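Local coordinates for protein succinate dehydrogenase (Membrane anchor subunit) (Mycolicibacterium smegmatis, PDB 7D6V) that anchors the mycobacterial succinate dehydrogenase Sdh1 in the membrane, carries a membrane-embedded Rieske-type iron-sulfur cluster and binds ubiquinone, probably passing it electrons from succinate, at residues G12-R17 against P22-R27; C114-K119 against L242-T247; Y121-W126 against T130-A135. All blocks are in the same frame, centred on the assembly; numbering follows the deposited sequence.

Overall arrangement
Interaction 2 lies deepest, about 7 Å from the centre of the chain, and contains Cys114, one of the residues that bind the [2Fe-2S] cluster. Helix 115-124 leads from there to interaction 3, whose centre is 16 Å away; beyond its end the chain turns back as the loop 130-135. Interaction 3 has two sides, Tyr121 and Trp126 against the bound phospholipid and Arg123 and Cys132 toward the iron-sulfur subunit. Interaction 1, in the N-terminal loop, is 16 Å from interaction 3 between centres and touches it, with Thr25 OG1 probably hydrogen-bonded to Ala133 O at 3.1 Å. Interactions 1 and 2 do not touch, their centres being 32 Å apart.

Interaction 1: residues G12-R17 against P22-R27; sequences GVFSPR and PERTLR
The ring of Phe14 meets the bent side chain of Arg24 at its rim, with Phe14 CZ 3.9 Å from Arg24 NE. CE2 of the same ring lies only slightly farther from this nitrogen, so the arginine approaches one corner of the phenyl group, near its plane. The two side chains cross at about a right angle, and the planes of ring and guanidinium stand 68° apart. This is not the geometry of a cation-pi stack, in which the charged group would lie over the ring face.

Arg24 reaches the ring by folding back: its CB leads away from segment 12-17, but bends at chi2 (65°) and chi3 (60°) bring NE round to the phenyl edge. Over the ring, Val13 CG2 sits 3.6 Å above the plane of Phe14, close to its centre, so the preceding residue packs on one face while the arginine comes to the rim. The carbonyl oxygen Glu23 O makes a looser approach, 4.3 Å from Phe14 CE1. No hydrogen bond joins the two segments, and only 145 Å² is buried between them.

Both segments belong to the irregular N-terminal arm that precedes helix 33-55. The arm runs along the iron-sulfur subunit, whose Arg93 donates to Glu23 O, while Arg24 and Thr25 pack on the loop that follows helix 115-124.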
loop_
_atom_site.group_PDB
_atom_site.type_symbol
_atom_site.label_atom_id
_atom_site.label_comp_id
_atom_site.label_asym_id
_atom_site.label_seq_id
_atom_site.Cartn_x
_atom_site.Cartn_y
_atom_site.Cartn_z
ATOM N N GLY C 12 28.943 -1.224 -7.377
ATOM C CA GLY C 12 27.572 -1.034 -6.943
ATOM C C GLY C 12 26.478 -1.734 -7.719
ATOM O O GLY C 12 25.775 -2.579 -7.168
ATOM N N VAL C 13 26.340 -1.425 -9.004
ATOM C CA VAL C 13 25.385 -2.107 -9.865
ATOM C C VAL C 13 26.066 -3.079 -10.796
ATOM O O VAL C 13 25.386 -3.773 -11.563
ATOM C CB VAL C 13 24.520 -1.110 -10.658
ATOM C CG1 VAL C 13 23.655 -0.291 -9.718
ATOM C CG2 VAL C 13 25.397 -0.200 -11.492
ATOM N N PHE C 14 27.392 -3.151 -10.753
ATOM C CA PHE C 14 28.176 -4.110 -11.506
ATOM C C PHE C 14 28.665 -5.248 -10.625
ATOM O O PHE C 14 29.565 -5.994 -11.017
ATOM C CB PHE C 14 29.331 -3.386 -12.189
ATOM C CG PHE C 14 28.933 -2.057 -12.767
ATOM C CD1 PHE C 14 28.138 -1.993 -13.897
ATOM C CD2 PHE C 14 29.324 -0.877 -12.163
ATOM C CE1 PHE C 14 27.758 -0.779 -14.424
ATOM C CE2 PHE C 14 28.947 0.342 -12.687
ATOM C CZ PHE C 14 28.164 0.390 -13.820
ATOM N N SER C 15 28.078 -5.380 -9.438
ATOM C CA SER C 15 28.367 -6.466 -8.526
ATOM C C SER C 15 27.943 -7.799 -9.139
ATOM O O SER C 15 27.067 -7.844 -10.006
ATOM C CB SER C 15 27.636 -6.238 -7.207
ATOM O OG SER C 15 28.063 -5.041 -6.592
ATOM N N PRO C 16 28.566 -8.903 -8.712
ATOM C CA PRO C 16 28.310 -10.192 -9.379
ATOM C C PRO C 16 26.865 -10.662 -9.328
ATOM O O PRO C 16 26.391 -11.269 -10.295
ATOM C CB PRO C 16 29.241 -11.152 -8.629
ATOM C CG PRO C 16 30.317 -10.287 -8.095
ATOM C CD PRO C 16 29.653 -9.004 -7.725
ATOM N N ARG C 17 26.145 -10.409 -8.236
ATOM C CA ARG C 17 24.803 -10.956 -8.069
ATOM C C ARG C 17 23.706 -10.089 -8.664
ATOM O O ARG C 17 22.561 -10.544 -8.751
ATOM C CB ARG C 17 24.499 -11.184 -6.586
ATOM C CG ARG C 17 25.333 -12.259 -5.925
ATOM C CD ARG C 17 24.990 -12.363 -4.450
ATOM N NE ARG C 17 23.610 -12.795 -4.247
ATOM C CZ ARG C 17 23.219 -14.062 -4.186
ATOM N NH1 ARG C 17 21.940 -14.351 -4.001
ATOM N NH2 ARG C 17 24.104 -15.039 -4.318
ATOM N N PRO C 22 25.265 -3.255 -18.316
ATOM C CA PRO C 22 26.540 -2.534 -18.407
ATOM C C PRO C 22 26.384 -1.066 -18.793
ATOM O O PRO C 22 27.130 -0.535 -19.622
ATOM C CB PRO C 22 27.281 -3.314 -19.497
ATOM C CG PRO C 22 26.186 -3.699 -20.429
ATOM C CD PRO C 22 24.959 -3.961 -19.572
ATOM N N GLU C 23 25.419 -0.391 -18.182
ATOM C CA GLU C 23 25.199 1.029 -18.407
ATOM C C GLU C 23 25.098 1.734 -17.068
ATOM O O GLU C 23 24.402 1.262 -16.164
ATOM C CB GLU C 23 23.952 1.291 -19.262
ATOM C CG GLU C 23 24.082 0.836 -20.712
ATOM C CD GLU C 23 23.409 -0.488 -21.005
ATOM O OE1 GLU C 23 23.046 -1.202 -20.054
ATOM O OE2 GLU C 23 23.234 -0.813 -22.196
ATOM N N ARG C 24 25.797 2.861 -16.953
ATOM C CA ARG C 24 25.858 3.581 -15.688
ATOM C C ARG C 24 24.466 4.013 -15.245
ATOM O O ARG C 24 24.113 3.896 -14.067
ATOM C CB ARG C 24 26.795 4.778 -15.837
ATOM C CG ARG C 24 26.992 5.566 -14.581
ATOM C CD ARG C 24 27.698 4.683 -13.587
ATOM N NE ARG C 24 29.001 4.217 -14.046
ATOM C CZ ARG C 24 30.125 4.910 -13.922
ATOM N NH1 ARG C 24 30.110 6.092 -13.322
ATOM N NH2 ARG C 24 31.268 4.410 -14.367
ATOM N N THR C 25 23.658 4.507 -16.178
ATOM C CA THR C 25 22.241 4.728 -15.937
ATOM C C THR C 25 21.491 4.458 -17.230
ATOM O O THR C 25 22.057 4.521 -18.323
ATOM C CB THR C 25 21.958 6.146 -15.422
ATOM O OG1 THR C 25 20.656 6.188 -14.826
ATOM C CG2 THR C 25 22.024 7.162 -16.552
ATOM N N LEU C 26 20.208 4.133 -17.094
ATOM C CA LEU C 26 19.328 3.951 -18.240
ATOM C C LEU C 26 18.370 5.119 -18.421
ATOM O O LEU C 26 17.475 5.047 -19.266
ATOM C CB LEU C 26 18.547 2.644 -18.114
ATOM C CG LEU C 26 19.319 1.370 -18.456
ATOM C CD1 LEU C 26 18.484 0.146 -18.159
ATOM C CD2 LEU C 26 19.754 1.379 -19.906
ATOM N N ARG C 27 18.540 6.189 -17.651
ATOM C CA ARG C 27 17.683 7.357 -17.784
ATOM C C ARG C 27 17.955 8.071 -19.102
ATOM O O ARG C 27 19.097 8.153 -19.561
ATOM C CB ARG C 27 17.900 8.307 -16.608
ATOM C CG ARG C 27 17.360 7.780 -15.295
ATOM C CD ARG C 27 17.642 8.721 -14.140
ATOM N NE ARG C 27 17.082 10.048 -14.368
ATOM C CZ ARG C 27 16.876 10.947 -13.414
ATOM N NH1 ARG C 27 17.180 10.668 -12.158
ATOM N NH2 ARG C 27 16.361 12.129 -13.717
#

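Interaction 2: residues C114-K119 against L242-T247; sequences CYYYRK and LFAWIT. With FES (Fe2/s2 (inorganic) cluster), chain J.
Tyr116 and Trp245 join two helices of the membrane anchor beside its Rieske-type [2Fe-2S] site, where the short axes of 115-119 and 242-247 pass 10.8 Å apart at 88°, almost perpendicular. Trp245 NE1 donates to Tyr116 OH across 2.6 Å, with the acceptor tilted 18° out of the indole plane. Tyr116 makes this reach because its CG is anti to the backbone N (chi1 166°), which sends the ring toward helix 240-264. The two side chains cross at about a right angle, and the ring centroids of Tyr116 and the five-membered ring of Trp245 lie 5.5 Å apart.

Tyr117 takes a different rotamer, with CG anti to the carbonyl carbon. Its phenol end comes round to the methyl group of Ala244, where Tyr117 CE2 lies 3.7 Å from Ala244 CB. That small methyl also touches Tyr116 CD2, so it is shared by the two tyrosines. Tyr117 further packs on Tyr202 of helix 188-204 and touches the bound phospholipid.

At the helix start Cys114 has two roles. As N-cap residue it accepts from Tyr117 N through its sulfur, and the same sulfur binds an iron whose other protein ligand is His240, at the start of the partner helix. The capping bond probably stabilises negative charge on the thiolate. Cys114 SG stands 2.5 Å from FE1, while Tyr115 N approaches the bridging sulfide S1 at 3.4 Å.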
loop_
_atom_site.group_PDB
_atom_site.type_symbol
_atom_site.label_atom_id
_atom_site.label_comp_id
_atom_site.label_asym_id
_atom_site.label_seq_id
_atom_site.Cartn_x
_atom_site.Cartn_y
_atom_site.Cartn_z
ATOM N N CYS C 114 23.303 23.463 6.920
ATOM C CA CYS C 114 21.876 23.399 6.633
ATOM C C CYS C 114 21.551 22.057 5.984
ATOM O O CYS C 114 22.309 21.567 5.146
ATOM C CB CYS C 114 21.459 24.547 5.713
ATOM S SG CYS C 114 19.912 24.266 4.821
ATOM N N TYR C 115 20.425 21.464 6.368
ATOM C CA TYR C 115 20.025 20.173 5.823
ATOM C C TYR C 115 19.758 20.258 4.325
ATOM O O TYR C 115 20.175 19.378 3.567
ATOM C CB TYR C 115 18.802 19.643 6.573
ATOM C CG TYR C 115 19.132 18.998 7.904
ATOM C CD1 TYR C 115 19.478 17.659 7.978
ATOM C CD2 TYR C 115 19.100 19.727 9.082
ATOM C CE1 TYR C 115 19.780 17.064 9.176
ATOM C CE2 TYR C 115 19.404 19.138 10.289
ATOM C CZ TYR C 115 19.744 17.805 10.328
ATOM O OH TYR C 115 20.047 17.201 11.522
ATOM N N TYR C 116 19.089 21.317 3.868
ATOM C CA TYR C 116 18.867 21.454 2.433
ATOM C C TYR C 116 20.180 21.625 1.679
ATOM O O TYR C 116 20.402 20.988 0.645
ATOM C CB TYR C 116 17.939 22.624 2.119
ATOM C CG TYR C 116 18.007 22.954 0.649
ATOM C CD1 TYR C 116 17.526 22.062 -0.299
ATOM C CD2 TYR C 116 18.602 24.124 0.203
ATOM C CE1 TYR C 116 17.619 22.332 -1.641
ATOM C CE2 TYR C 116 18.693 24.406 -1.139
ATOM C CZ TYR C 116 18.196 23.507 -2.057
ATOM O OH TYR C 116 18.280 23.783 -3.400
ATOM N N TYR C 117 21.057 22.499 2.174
ATOM C CA TYR C 117 22.308 22.751 1.470
ATOM C C TYR C 117 23.182 21.510 1.428
ATOM O O TYR C 117 23.895 21.287 0.445
ATOM C CB TYR C 117 23.055 23.912 2.121
ATOM C CG TYR C 117 22.559 25.267 1.688
ATOM C CD1 TYR C 117 22.923 25.802 0.464
ATOM C CD2 TYR C 117 21.725 26.013 2.502
ATOM C CE1 TYR C 117 22.468 27.040 0.066
ATOM C CE2 TYR C 117 21.267 27.248 2.114
ATOM C CZ TYR C 117 21.641 27.758 0.897
ATOM O OH TYR C 117 21.184 28.993 0.512
ATOM N N ARG C 118 23.136 20.690 2.479
ATOM C CA ARG C 118 23.878 19.437 2.461
ATOM C C ARG C 118 23.409 18.547 1.324
ATOM O O ARG C 118 24.230 17.987 0.594
ATOM C CB ARG C 118 23.742 18.720 3.801
ATOM C CG ARG C 118 24.798 19.113 4.806
ATOM C CD ARG C 118 24.224 19.239 6.191
ATOM N NE ARG C 118 24.055 17.934 6.817
ATOM C CZ ARG C 118 23.417 17.735 7.961
ATOM N NH1 ARG C 118 22.886 18.760 8.609
ATOM N NH2 ARG C 118 23.312 16.515 8.457
ATOM N N LYS C 119 22.094 18.420 1.144
ATOM C CA LYS C 119 21.565 17.709 -0.015
ATOM C C LYS C 119 22.115 18.288 -1.309
ATOM O O LYS C 119 22.625 17.556 -2.170
ATOM C CB LYS C 119 20.040 17.782 -0.019
ATOM C CG LYS C 119 19.407 17.092 -1.206
ATOM C CD LYS C 119 17.906 17.261 -1.229
ATOM C CE LYS C 119 17.502 18.364 -2.175
ATOM N NZ LYS C 119 17.649 17.933 -3.589
ATOM N N LEU C 242 12.957 26.599 -1.122
ATOM C CA LEU C 242 12.734 27.841 -1.849
ATOM C C LEU C 242 13.289 29.039 -1.089
ATOM O O LEU C 242 13.874 29.947 -1.692
ATOM C CB LEU C 242 11.240 28.013 -2.116
ATOM C CG LEU C 242 10.807 29.180 -2.998
ATOM C CD1 LEU C 242 11.029 28.849 -4.460
ATOM C CD2 LEU C 242 9.354 29.526 -2.736
ATOM N N PHE C 243 13.113 29.057 0.233
ATOM C CA PHE C 243 13.512 30.219 1.015
ATOM C C PHE C 243 15.023 30.393 1.047
ATOM O O PHE C 243 15.504 31.525 1.112
ATOM C CB PHE C 243 12.950 30.116 2.433
ATOM C CG PHE C 243 11.450 30.104 2.488
ATOM C CD1 PHE C 243 10.706 30.910 1.644
ATOM C CD2 PHE C 243 10.783 29.285 3.381
ATOM C CE1 PHE C 243 9.329 30.898 1.689
ATOM C CE2 PHE C 243 9.404 29.269 3.430
ATOM C CZ PHE C 243 8.677 30.077 2.582
ATOM N N ALA C 244 15.787 29.302 0.971
ATOM C CA ALA C 244 17.241 29.422 0.929
ATOM C C ALA C 244 17.696 30.199 -0.302
ATOM O O ALA C 244 18.456 31.173 -0.199
ATOM C CB ALA C 244 17.872 28.033 0.956
ATOM N N TRP C 245 17.218 29.790 -1.479
ATOM C CA TRP C 245 17.586 30.474 -2.713
ATOM C C TRP C 245 17.047 31.898 -2.738
ATOM O O TRP C 245 17.730 32.822 -3.202
ATOM C CB TRP C 245 17.073 29.685 -3.916
ATOM C CG TRP C 245 17.801 28.401 -4.140
ATOM C CD1 TRP C 245 17.312 27.144 -3.961
ATOM C CD2 TRP C 245 19.154 28.245 -4.578
ATOM N NE1 TRP C 245 18.273 26.214 -4.262
ATOM C CE2 TRP C 245 19.414 26.865 -4.644
ATOM C CE3 TRP C 245 20.171 29.140 -4.924
ATOM C CZ2 TRP C 245 20.648 26.357 -5.040
ATOM C CZ3 TRP C 245 21.393 28.633 -5.316
ATOM C CH2 TRP C 245 21.621 27.255 -5.372
ATOM N N ILE C 246 15.828 32.096 -2.231
ATOM C CA ILE C 246 15.243 33.433 -2.221
ATOM C C ILE C 246 16.060 34.368 -1.342
ATOM O O ILE C 246 16.308 35.522 -1.706
ATOM C CB ILE C 246 13.771 33.371 -1.775
ATOM C CG1 ILE C 246 12.903 32.800 -2.894
ATOM C CG2 ILE C 246 13.270 34.749 -1.376
ATOM C CD1 ILE C 246 11.442 32.727 -2.544
ATOM N N THR C 247 16.499 33.891 -0.176
ATOM C CA THR C 247 17.278 34.747 0.710
ATOM C C THR C 247 18.668 35.007 0.152
ATOM O O THR C 247 19.211 36.100 0.338
ATOM C CB THR C 247 17.356 34.142 2.111
ATOM O OG1 THR C 247 17.900 32.820 2.038
ATOM C CG2 THR C 247 15.987 34.113 2.756
HETATM FE FE1 FES J . 18.310 24.463 6.704
HETATM FE FE2 FES J . 18.386 24.799 9.372
HETATM S S1 FES J . 18.021 22.938 8.259
HETATM S S2 FES J . 18.599 26.336 7.819
#

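Interaction 3: residues Y121-W126 against T130-A135; sequences YYRSVW and TACAVA. With PEV ((1S)-2-{[(2-aminoethoxy)(hydroxy)phosphoryl]oxy}-1-[(palmitoyloxy)methyl]ethyl stearate), chain I.
Arg123 stretches from near the end of helix 115-124 to Cys132, bringing its guanidinium end to the sulfur of the following loop. Arg123 NH2 lies 3.7 Å from Cys132 SG and NH1 hardly farther, so both terminal nitrogens approach the same atom, obliquely to the guanidinium plane. Apart from a bend at chi2 (-148°), the arginine chain is extended, which carries its head this far. Closer to the backbone, Arg123 O touches Thr130 CA at 3.7 Å, where the returning chain passes beside the helix. No hydrogen bond crosses between the segments.

The groups that position this pair belong to the neighbouring iron-sulfur subunit. Cys132 is disulfide-bonded to Cys208 of that subunit, and Arg123 NH2 forms a salt bridge with its Glu211 and a hydrogen bond to the carbonyl of its Thr206. The arginine head is therefore held by the partner chain as it lies against the disulfide. Thr130 OG1 is hydrogen-bonded to Gln127, and a type I turn from Ala131 to Val134 bends the loop round Cys132.

Away from the subunit interface, the helix end meets the phospholipid. Tyr121 lays one ring face against an acyl chain, with lipid C38 3.8 Å above the plane and offset toward the rim. Trp126 also uses a face: the ester carbonyl oxygen O31 sits 3.0 Å above the indole plane, offset toward the rim, and Trp126 CG is 3.5 Å from lipid C34. Tyr121 O accepts from both Val125 N and Trp126 N, bonds that tie the tryptophan to the helix end. Trp126 at the ester carbonyl and Tyr121 along the acyl chain are consistent with the aromatic belt that membrane proteins place at the lipid interface, here combined with a disulfide-linked subunit junction.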
loop_
_atom_site.group_PDB
_atom_site.type_symbol
_atom_site.label_atom_id
_atom_site.label_comp_id
_atom_site.label_asym_id
_atom_site.label_seq_id
_atom_site.Cartn_x
_atom_site.Cartn_y
_atom_site.Cartn_z
ATOM N N TYR C 121 24.798 20.188 -2.114
ATOM C CA TYR C 121 26.182 19.993 -2.517
ATOM C C TYR C 121 26.640 18.541 -2.431
ATOM O O TYR C 121 27.542 18.174 -3.180
ATOM C CB TYR C 121 27.152 20.911 -1.755
ATOM C CG TYR C 121 27.224 20.817 -0.249
ATOM C CD1 TYR C 121 26.785 21.863 0.546
ATOM C CD2 TYR C 121 27.768 19.706 0.377
ATOM C CE1 TYR C 121 26.864 21.799 1.916
ATOM C CE2 TYR C 121 27.847 19.629 1.747
ATOM C CZ TYR C 121 27.394 20.679 2.512
ATOM O OH TYR C 121 27.473 20.611 3.879
ATOM N N TYR C 122 26.016 17.691 -1.610
ATOM C CA TYR C 122 26.311 16.264 -1.694
ATOM C C TYR C 122 25.938 15.722 -3.064
ATOM O O TYR C 122 26.613 14.834 -3.593
ATOM C CB TYR C 122 25.567 15.489 -0.605
ATOM C CG TYR C 122 26.127 15.637 0.787
ATOM C CD1 TYR C 122 27.467 15.916 0.995
ATOM C CD2 TYR C 122 25.312 15.485 1.896
ATOM C CE1 TYR C 122 27.973 16.054 2.266
ATOM C CE2 TYR C 122 25.808 15.619 3.168
ATOM C CZ TYR C 122 27.138 15.903 3.348
ATOM O OH TYR C 122 27.635 16.036 4.621
ATOM N N ARG C 123 24.853 16.233 -3.650
ATOM C CA ARG C 123 24.519 15.851 -5.018
ATOM C C ARG C 123 25.471 16.486 -6.025
ATOM O O ARG C 123 25.979 15.808 -6.923
ATOM C CB ARG C 123 23.075 16.234 -5.331
ATOM C CG ARG C 123 22.039 15.330 -4.706
ATOM C CD ARG C 123 20.827 15.227 -5.598
ATOM N NE ARG C 123 19.662 14.702 -4.899
ATOM C CZ ARG C 123 18.523 14.380 -5.499
ATOM N NH1 ARG C 123 18.402 14.524 -6.809
ATOM N NH2 ARG C 123 17.508 13.909 -4.791
ATOM N N SER C 124 25.734 17.787 -5.888
ATOM C CA SER C 124 26.366 18.553 -6.957
ATOM C C SER C 124 27.889 18.464 -6.954
ATOM O O SER C 124 28.495 18.236 -8.004
ATOM C CB SER C 124 25.934 20.017 -6.866
ATOM O OG SER C 124 24.529 20.136 -6.941
ATOM N N VAL C 125 28.522 18.660 -5.803
ATOM C CA VAL C 125 29.976 18.699 -5.719
ATOM C C VAL C 125 30.546 17.328 -5.401
ATOM O O VAL C 125 31.470 16.856 -6.066
ATOM C CB VAL C 125 30.404 19.739 -4.664
ATOM C CG1 VAL C 125 31.916 19.862 -4.614
ATOM C CG2 VAL C 125 29.751 21.077 -4.945
ATOM N N TRP C 126 30.006 16.669 -4.380
ATOM C CA TRP C 126 30.533 15.384 -3.951
ATOM C C TRP C 126 29.991 14.226 -4.774
ATOM O O TRP C 126 30.505 13.110 -4.653
ATOM C CB TRP C 126 30.229 15.168 -2.465
ATOM C CG TRP C 126 31.026 14.069 -1.817
ATOM C CD1 TRP C 126 30.539 13.063 -1.040
ATOM C CD2 TRP C 126 32.446 13.874 -1.880
ATOM N NE1 TRP C 126 31.561 12.250 -0.621
ATOM C CE2 TRP C 126 32.742 12.726 -1.123
ATOM C CE3 TRP C 126 33.494 14.558 -2.504
ATOM C CZ2 TRP C 126 34.039 12.244 -0.973
ATOM C CZ3 TRP C 126 34.779 14.078 -2.356
ATOM C CH2 TRP C 126 35.042 12.933 -1.595
ATOM N N THR C 130 24.746 11.882 -7.963
ATOM C CA THR C 130 24.614 13.004 -8.884
ATOM C C THR C 130 23.155 13.187 -9.268
ATOM O O THR C 130 22.615 14.297 -9.214
ATOM C CB THR C 130 25.482 12.785 -10.122
ATOM O OG1 THR C 130 26.818 12.468 -9.722
ATOM C CG2 THR C 130 25.509 14.032 -10.978
ATOM N N ALA C 131 22.499 12.091 -9.630
ATOM C CA ALA C 131 21.061 12.001 -9.789
ATOM C C ALA C 131 20.604 10.734 -9.080
ATOM O O ALA C 131 21.414 9.980 -8.539
ATOM C CB ALA C 131 20.659 12.010 -11.269
ATOM N N CYS C 132 19.296 10.491 -9.089
ATOM C CA CYS C 132 18.720 9.537 -8.147
ATOM C C CYS C 132 19.130 8.100 -8.447
ATOM O O CYS C 132 19.541 7.365 -7.540
ATOM C CB CYS C 132 17.205 9.698 -8.112
ATOM S SG CYS C 132 16.791 11.155 -7.156
ATOM N N ALA C 133 19.036 7.675 -9.701
ATOM C CA ALA C 133 19.366 6.301 -10.067
ATOM C C ALA C 133 20.581 6.236 -10.989
ATOM O O ALA C 133 20.671 5.374 -11.863
ATOM C CB ALA C 133 18.169 5.611 -10.711
ATOM N N VAL C 134 21.532 7.146 -10.799
ATOM C CA VAL C 134 22.787 7.157 -11.540
ATOM C C VAL C 134 23.896 6.720 -10.596
ATOM O O VAL C 134 24.001 7.226 -9.473
ATOM C CB VAL C 134 23.079 8.545 -12.141
ATOM C CG1 VAL C 134 24.302 8.492 -13.033
ATOM C CG2 VAL C 134 21.879 9.042 -12.923
ATOM N N ALA C 135 24.726 5.784 -11.050
ATOM C CA ALA C 135 25.661 5.119 -10.155
ATOM C C ALA C 135 26.857 6.004 -9.817
ATOM O O ALA C 135 27.295 6.829 -10.623
ATOM C CB ALA C 135 26.131 3.799 -10.760
HETATM C C48 PEV I . 24.977 30.110 0.651
HETATM C C47 PEV I . 26.431 29.983 1.088
HETATM C C46 PEV I . 26.766 28.537 1.430
HETATM C C45 PEV I . 27.025 27.733 0.163
HETATM C C44 PEV I . 28.072 26.650 0.387
HETATM C C43 PEV I . 28.046 25.602 -0.718
HETATM C C42 PEV I . 29.454 25.146 -1.064
HETATM C C41 PEV I . 29.749 23.781 -0.464
HETATM C C40 PEV I . 30.869 23.073 -1.209
HETATM C C39 PEV I . 31.843 22.434 -0.235
HETATM C C38 PEV I . 31.268 21.129 0.296
HETATM C C37 PEV I . 31.634 19.963 -0.610
HETATM C C36 PEV I . 32.221 18.813 0.187
HETATM C C35 PEV I . 31.164 17.758 0.483
HETATM C C34 PEV I . 31.808 16.390 0.646
HETATM C C33 PEV I . 32.983 16.453 1.608
HETATM C C32 PEV I . 33.979 15.346 1.309
HETATM C C31 PEV I . 33.701 14.121 2.163
HETATM O O31 PEV I . 32.695 13.517 2.017
HETATM O O2 PEV I . 34.635 13.710 3.111
HETATM C C2 PEV I . 35.231 12.493 2.786
HETATM C C1 PEV I . 34.541 11.393 3.579
HETATM O O3P PEV I . 33.502 10.877 2.798
HETATM P P PEV I . 33.553 9.289 2.363
HETATM O O1P PEV I . 34.453 9.109 1.168
HETATM O O2P PEV I . 32.160 8.820 2.029
HETATM O O4P PEV I . 34.159 8.418 3.620
HETATM C C4 PEV I . 35.500 8.026 3.577
HETATM C C5 PEV I . 36.067 8.111 4.993
HETATM N N6 PEV I . 37.512 8.225 4.950
HETATM C C3 PEV I . 36.716 12.554 3.133
HETATM O O3 PEV I . 37.218 13.749 2.607
HETATM C C11 PEV I . 37.577 14.698 3.569
HETATM O O11 PEV I . 38.428 14.456 4.355
HETATM C C12 PEV I . 36.862 16.044 3.618
HETATM C C13 PEV I . 37.841 17.210 3.722
HETATM C C14 PEV I . 37.214 18.526 3.272
HETATM C C15 PEV I . 35.849 18.767 3.910
HETATM C C16 PEV I . 35.831 20.063 4.713
HETATM C C17 PEV I . 34.533 20.859 4.576
HETATM C C18 PEV I . 33.479 20.171 3.710
HETATM C C19 PEV I . 32.142 19.983 4.427
HETATM C C20 PEV I . 32.193 20.351 5.909
HETATM C C21 PEV I . 30.804 20.637 6.473
HETATM C C22 PEV I . 30.857 21.472 7.749
HETATM C C23 PEV I . 30.835 20.635 9.026
HETATM C C24 PEV I . 31.741 21.244 10.088
HETATM C C25 PEV I . 31.069 22.399 10.824
HETATM C C26 PEV I . 31.860 23.696 10.689
#